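Local coordinates for uncharacterized protein (Pseudomonas phage YuA, PDB 3PES), which is of unknown function and folds as a small single chain in which a C-terminal helix packs against a three-stranded antiparallel sheet, at residues A6-R11 / F79-G84; A13-L18 / E63-E68. All blocks are in the same frame, centred on the assembly; numbering follows the deposited sequence.

Contact 1 of 2, residues A6-R11 / F79-G84; sequences AEFEDR and FDRMEG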
loop_
_atom_site.group_PDB
_atom_site.type_symbol
_atom_site.label_atom_id
_atom_site.label_comp_id
_atom_site.label_asym_id
_atom_site.label_seq_id
_atom_site.Cartn_x
_atom_site.Cartn_y
_atom_site.Cartn_z
ATOM N N ALA A 6 -8.651 -1.339 -4.898
ATOM C CA ALA A 6 -9.265 -1.306 -3.582
ATOM C C ALA A 6 -9.217 0.112 -3.075
ATOM O O ALA A 6 -8.342 0.898 -3.456
ATOM C CB ALA A 6 -8.529 -2.234 -2.616
ATOM N N GLU A 7 -10.162 0.452 -2.216
ATOM C CA GLU A 7 -10.171 1.747 -1.553
ATOM C C GLU A 7 -10.463 1.506 -0.086
ATOM O O GLU A 7 -11.224 0.594 0.262
ATOM C CB GLU A 7 -11.231 2.684 -2.144
ATOM N N PHE A 8 -9.845 2.293 0.780
ATOM C CA PHE A 8 -10.178 2.254 2.193
ATOM C C PHE A 8 -10.042 3.631 2.825
ATOM O O PHE A 8 -9.254 4.463 2.378
ATOM C CB PHE A 8 -9.351 1.204 2.949
ATOM C CG PHE A 8 -7.858 1.416 2.899
ATOM C CD1 PHE A 8 -7.197 2.085 3.932
ATOM C CD2 PHE A 8 -7.100 0.900 1.844
ATOM C CE1 PHE A 8 -5.805 2.262 3.901
ATOM C CE2 PHE A 8 -5.707 1.060 1.820
ATOM C CZ PHE A 8 -5.064 1.745 2.846
ATOM N N GLU A 9 -10.837 3.872 3.862
ATOM C CA GLU A 9 -10.760 5.121 4.602
ATOM C C GLU A 9 -9.523 5.124 5.501
ATOM O O GLU A 9 -9.196 4.117 6.145
ATOM C CB GLU A 9 -12.039 5.336 5.422
ATOM N N ASP A 10 -8.815 6.249 5.512
ATOM C CA ASP A 10 -7.682 6.430 6.392
ATOM C C ASP A 10 -7.585 7.922 6.678
ATOM O O ASP A 10 -8.586 8.641 6.581
ATOM C CB ASP A 10 -6.390 5.856 5.778
ATOM C CG ASP A 10 -5.430 5.311 6.840
ATOM O OD1 ASP A 10 -5.301 4.066 6.956
ATOM O OD2 ASP A 10 -4.831 6.121 7.586
ATOM N N ARG A 11 -6.403 8.376 7.074
ATOM C CA ARG A 11 -6.162 9.780 7.376
ATOM C C ARG A 11 -4.796 10.142 6.850
ATOM O O ARG A 11 -3.926 9.272 6.753
ATOM C CB ARG A 11 -6.233 10.047 8.887
ATOM C CG ARG A 11 -7.586 9.698 9.501
ATOM C CD ARG A 11 -7.739 10.123 10.949
ATOM N NE ARG A 11 -9.111 9.887 11.401
ATOM C CZ ARG A 11 -10.049 10.824 11.517
ATOM N NH1 ARG A 11 -9.780 12.093 11.244
ATOM N NH2 ARG A 11 -11.266 10.489 11.924
ATOM N N PHE A 79 -0.423 -2.644 2.511
ATOM C CA PHE A 79 -0.037 -4.054 2.600
ATOM C C PHE A 79 -1.075 -4.872 3.383
ATOM O O PHE A 79 -1.506 -5.935 2.935
ATOM C CB PHE A 79 1.348 -4.165 3.248
ATOM C CG PHE A 79 1.891 -5.581 3.327
ATOM C CD1 PHE A 79 2.863 -6.023 2.446
ATOM C CD2 PHE A 79 1.442 -6.458 4.311
ATOM C CE1 PHE A 79 3.360 -7.339 2.522
ATOM C CE2 PHE A 79 1.948 -7.748 4.394
ATOM C CZ PHE A 79 2.910 -8.182 3.505
ATOM N N ASP A 80 -1.483 -4.367 4.540
ATOM C CA ASP A 80 -2.395 -5.123 5.381
ATOM C C ASP A 80 -3.750 -5.283 4.685
ATOM O O ASP A 80 -4.358 -6.335 4.746
ATOM C CB ASP A 80 -2.577 -4.428 6.732
ATOM C CG ASP A 80 -1.326 -4.467 7.595
ATOM O OD1 ASP A 80 -0.387 -5.262 7.342
ATOM O OD2 ASP A 80 -1.302 -3.682 8.559
ATOM N N ARG A 81 -4.208 -4.249 3.983
ATOM C CA ARG A 81 -5.468 -4.341 3.239
ATOM C C ARG A 81 -5.356 -5.362 2.104
ATOM O O ARG A 81 -6.250 -6.193 1.920
ATOM C CB ARG A 81 -5.856 -2.951 2.707
ATOM C CG ARG A 81 -7.022 -2.942 1.732
ATOM C CD ARG A 81 -8.291 -3.611 2.246
ATOM N NE ARG A 81 -9.303 -3.642 1.187
ATOM C CZ ARG A 81 -9.339 -4.554 0.214
ATOM N NH1 ARG A 81 -8.436 -5.528 0.136
ATOM N NH2 ARG A 81 -10.281 -4.480 -0.704
HETATM N N MSE A 82 -4.249 -5.313 1.357
HETATM C CA MSE A 82 -4.139 -6.142 0.160
HETATM C C MSE A 82 -3.749 -7.573 0.435
HETATM O O MSE A 82 -4.004 -8.455 -0.387
HETATM C CB MSE A 82 -3.173 -5.512 -0.845
HETATM C CG MSE A 82 -3.566 -4.086 -1.321
HETATM SE SE MSE A 82 -5.363 -3.907 -1.957
HETATM C CE MSE A 82 -5.287 -5.094 -3.495
ATOM N N GLU A 83 -3.155 -7.802 1.598
ATOM C CA GLU A 83 -2.749 -9.148 1.992
ATOM C C GLU A 83 -3.717 -9.792 2.985
ATOM O O GLU A 83 -3.432 -10.845 3.533
ATOM C CB GLU A 83 -1.313 -9.136 2.537
ATOM C CG GLU A 83 -0.289 -8.670 1.494
ATOM C CD GLU A 83 -0.065 -9.668 0.379
ATOM O OE1 GLU A 83 -0.182 -10.887 0.645
ATOM O OE2 GLU A 83 0.229 -9.233 -0.759
ATOM N N GLY A 84 -4.875 -9.160 3.176
ATOM C CA GLY A 84 -5.856 -9.620 4.160
ATOM C C GLY A 84 -6.778 -10.691 3.611
ATOM O O GLY A 84 -6.569 -11.188 2.506
HETATM O O HOH W 1 -12.218 -1.873 -1.801
HETATM O O HOH W 2 -11.360 -1.891 1.661
#
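Ala-6 and Phe-8, two residues apart on edge strand 6-12, meet Arg-81 and Met-82 on the last turn of helix 68-82, a helix-on-sheet packing in an antiparallel three-stranded sheet of order 1-2-3. The apolar part is compact. Ala-6 CB reaches the selenium of Met-82, a selenomethionine, at 3.6 Å; that chain starts off to one side of the strand and, through its bend at chi2, brings SE back to the methyl. The same methyl also sits over one face of the Arg-81 guanidinium, displaced toward its rim, with CB 3.4 Å from NH2.

Arg-81 passes Phe-8 with its aliphatic part. CG extends anti to the backbone N (chi1 171°) and comes obliquely to within 3.8 Å of Phe-8 CD2, while a bend at chi2 swings the guanidinium on toward Ala-6; the ring and guanidinium planes stand 44° apart. Ala-77 and Val-78 of the same helix also touch the Phe-8 side chain.

Polar links between strand and helix end run through water. One water takes the backbone N-H of Glu-7 at 3.1 Å and a weak bond from Arg-81 NH2. A second lies in the guanidinium plane, at its edge: it accepts from Arg-81 NE at 2.7 Å and donates to Glu-7 O at 2.9 Å.

Contact 2 of 2, residues A13-L18 / E63-E68; sequences AGIPCL and ERKLTE
Ala-13 and Ile-15 approach Lys-65 where the hairpin joining strands 6-12 and 15-25 faces the loop between helices 60-63 and 68-82. Ala-13, in the hairpin turn with phi and psi both positive, aims its methyl at the loop backbone, but the approach is loose: CB stays 4.4 Å from Lys-65 O. Its backbone N is held from the helix side, bonding to the carboxylate of Glu-70. Gly-14 continues the turn with a positive phi of 85°, and its carbonyl receives Arg-11 NH1 from the preceding strand.

Ile-15 opens strand 15-25 and makes the main side-chain contact. Its CG1 lies beside the backbone N, anti to the carbonyl carbon (chi1 -59°), and the nearly extended continuation carries CD1 out to the lysine. The two side chains cross at about a right angle, the CD1 methyl laid across the lysine chain; Leu-62 of helix 60-63 also touches Ile-15.

On the loop side, a type I turn from Glu-63 to Leu-66, closed by Leu-66 N to Glu-63 O at 3.1 Å, places Lys-65 at its third position. Thr-67 then N-caps helix 68-82 through OG1 to the N-H of Glu-70. The Lys-65 chain is straight until its last torsion, and Ile-15 CD1 lies 3.7 Å from Lys-65 CD and 3.9 Å from Lys-65 CE.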
loop_
_atom_site.group_PDB
_atom_site.type_symbol
_atom_site.label_atom_id
_atom_site.label_comp_id
_atom_site.label_asym_id
_atom_site.label_seq_id
_atom_site.Cartn_x
_atom_site.Cartn_y
_atom_site.Cartn_z
ATOM N N ALA A 13 -2.119 12.941 8.081
ATOM C CA ALA A 13 -1.882 13.871 9.178
ATOM C C ALA A 13 -3.199 14.236 9.892
ATOM O O ALA A 13 -3.490 15.398 10.162
ATOM C CB ALA A 13 -1.116 15.109 8.683
ATOM N N GLY A 14 -4.000 13.217 10.172
ATOM C CA GLY A 14 -5.230 13.383 10.938
ATOM C C GLY A 14 -6.466 13.805 10.166
ATOM O O GLY A 14 -7.552 13.869 10.733
ATOM N N ILE A 15 -6.311 14.097 8.881
ATOM C CA ILE A 15 -7.425 14.542 8.046
ATOM C C ILE A 15 -8.013 13.347 7.295
ATOM O O ILE A 15 -7.278 12.648 6.601
ATOM C CB ILE A 15 -6.972 15.615 7.045
ATOM C CG1 ILE A 15 -6.403 16.817 7.798
ATOM C CG2 ILE A 15 -8.130 16.047 6.152
ATOM C CD1 ILE A 15 -5.629 17.746 6.919
ATOM N N PRO A 16 -9.337 13.110 7.417
ATOM C CA PRO A 16 -9.954 11.946 6.758
ATOM C C PRO A 16 -9.775 11.955 5.246
ATOM O O PRO A 16 -9.880 12.999 4.606
ATOM C CB PRO A 16 -11.442 12.091 7.098
ATOM C CG PRO A 16 -11.475 12.914 8.298
ATOM C CD PRO A 16 -10.306 13.835 8.259
ATOM N N CYS A 17 -9.513 10.780 4.683
ATOM C CA CYS A 17 -9.370 10.648 3.245
ATOM C C CYS A 17 -9.671 9.234 2.832
ATOM O O CYS A 17 -9.977 8.385 3.666
ATOM C CB CYS A 17 -7.954 10.989 2.813
ATOM S SG CYS A 17 -6.693 9.850 3.452
ATOM N N LEU A 18 -9.580 9.000 1.531
ATOM C CA LEU A 18 -9.638 7.681 0.965
ATOM C C LEU A 18 -8.253 7.360 0.427
ATOM O O LEU A 18 -7.596 8.201 -0.200
ATOM C CB LEU A 18 -10.657 7.668 -0.162
ATOM C CG LEU A 18 -11.374 6.417 -0.600
ATOM C CD1 LEU A 18 -12.110 5.770 0.556
ATOM C CD2 LEU A 18 -12.359 6.833 -1.665
ATOM N N GLU A 63 -2.202 15.349 -0.644
ATOM C CA GLU A 63 -0.932 14.796 -1.103
ATOM C C GLU A 63 0.231 15.658 -0.606
ATOM O O GLU A 63 1.240 15.131 -0.145
ATOM C CB GLU A 63 -0.930 14.669 -2.627
ATOM N N ARG A 64 0.087 16.983 -0.660
ATOM C CA ARG A 64 1.120 17.904 -0.153
ATOM C C ARG A 64 1.375 17.804 1.358
ATOM O O ARG A 64 2.443 18.205 1.860
ATOM C CB ARG A 64 0.758 19.341 -0.520
ATOM C CG ARG A 64 1.052 19.704 -1.965
ATOM C CD ARG A 64 0.755 21.182 -2.239
ATOM N NE ARG A 64 -0.621 21.525 -1.885
ATOM C CZ ARG A 64 -1.123 22.757 -1.821
ATOM N NH1 ARG A 64 -0.366 23.816 -2.091
ATOM N NH2 ARG A 64 -2.400 22.928 -1.486
ATOM N N LYS A 65 0.399 17.278 2.086
ATOM C CA LYS A 65 0.528 17.116 3.526
ATOM C C LYS A 65 1.151 15.791 3.927
ATOM O O LYS A 65 1.411 15.565 5.105
ATOM C CB LYS A 65 -0.826 17.259 4.214
ATOM C CG LYS A 65 -1.390 18.646 4.169
ATOM C CD LYS A 65 -2.561 18.729 5.118
ATOM C CE LYS A 65 -3.166 20.109 5.131
ATOM N NZ LYS A 65 -2.223 21.106 5.715
ATOM N N LEU A 66 1.366 14.902 2.965
ATOM C CA LEU A 66 2.056 13.669 3.272
ATOM C C LEU A 66 3.476 13.967 3.718
ATOM O O LEU A 66 4.200 14.759 3.109
ATOM C CB LEU A 66 2.075 12.727 2.073
ATOM C CG LEU A 66 0.791 11.985 1.711
ATOM C CD1 LEU A 66 0.967 11.370 0.338
ATOM C CD2 LEU A 66 0.465 10.902 2.731
ATOM N N THR A 67 3.862 13.337 4.807
ATOM C CA THR A 67 5.267 13.307 5.192
ATOM C C THR A 67 5.805 11.925 4.874
ATOM O O THR A 67 5.040 10.996 4.639
ATOM C CB THR A 67 5.412 13.530 6.683
ATOM O OG1 THR A 67 4.672 12.517 7.372
ATOM C CG2 THR A 67 4.901 14.918 7.080
ATOM N N GLU A 68 7.119 11.757 4.879
ATOM C CA GLU A 68 7.674 10.422 4.702
ATOM C C GLU A 68 7.182 9.459 5.771
ATOM O O GLU A 68 6.949 8.293 5.493
ATOM C CB GLU A 68 9.201 10.462 4.641
ATOM C CG GLU A 68 9.727 11.123 3.363
ATOM C CD GLU A 68 9.183 10.539 2.058
ATOM O OE1 GLU A 68 9.008 9.303 1.952
ATOM O OE2 GLU A 68 8.932 11.325 1.120
#

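Overall arrangement
The two contacts lie near the opposite ends of helix 68-82, but only contact 1 involves the helix itself. Contact 1 joins its C-terminal turn to edge strand 6-12; contact 2 brings the loop leading into its N-terminus near the hairpin and the start of strand 15-25. The centres are about 15 Å apart, and the two strands are neighbours, linked by Asp-10 O and Cys-17 N. Contact 1 is partly buried, with apolar atoms and a guanidinium supplemented by waters. Contact 2 is a surface contact, smaller and aliphatic, resting on a lysine chain. Along the sequence, contact 2 is nested within the loop closed by contact 1.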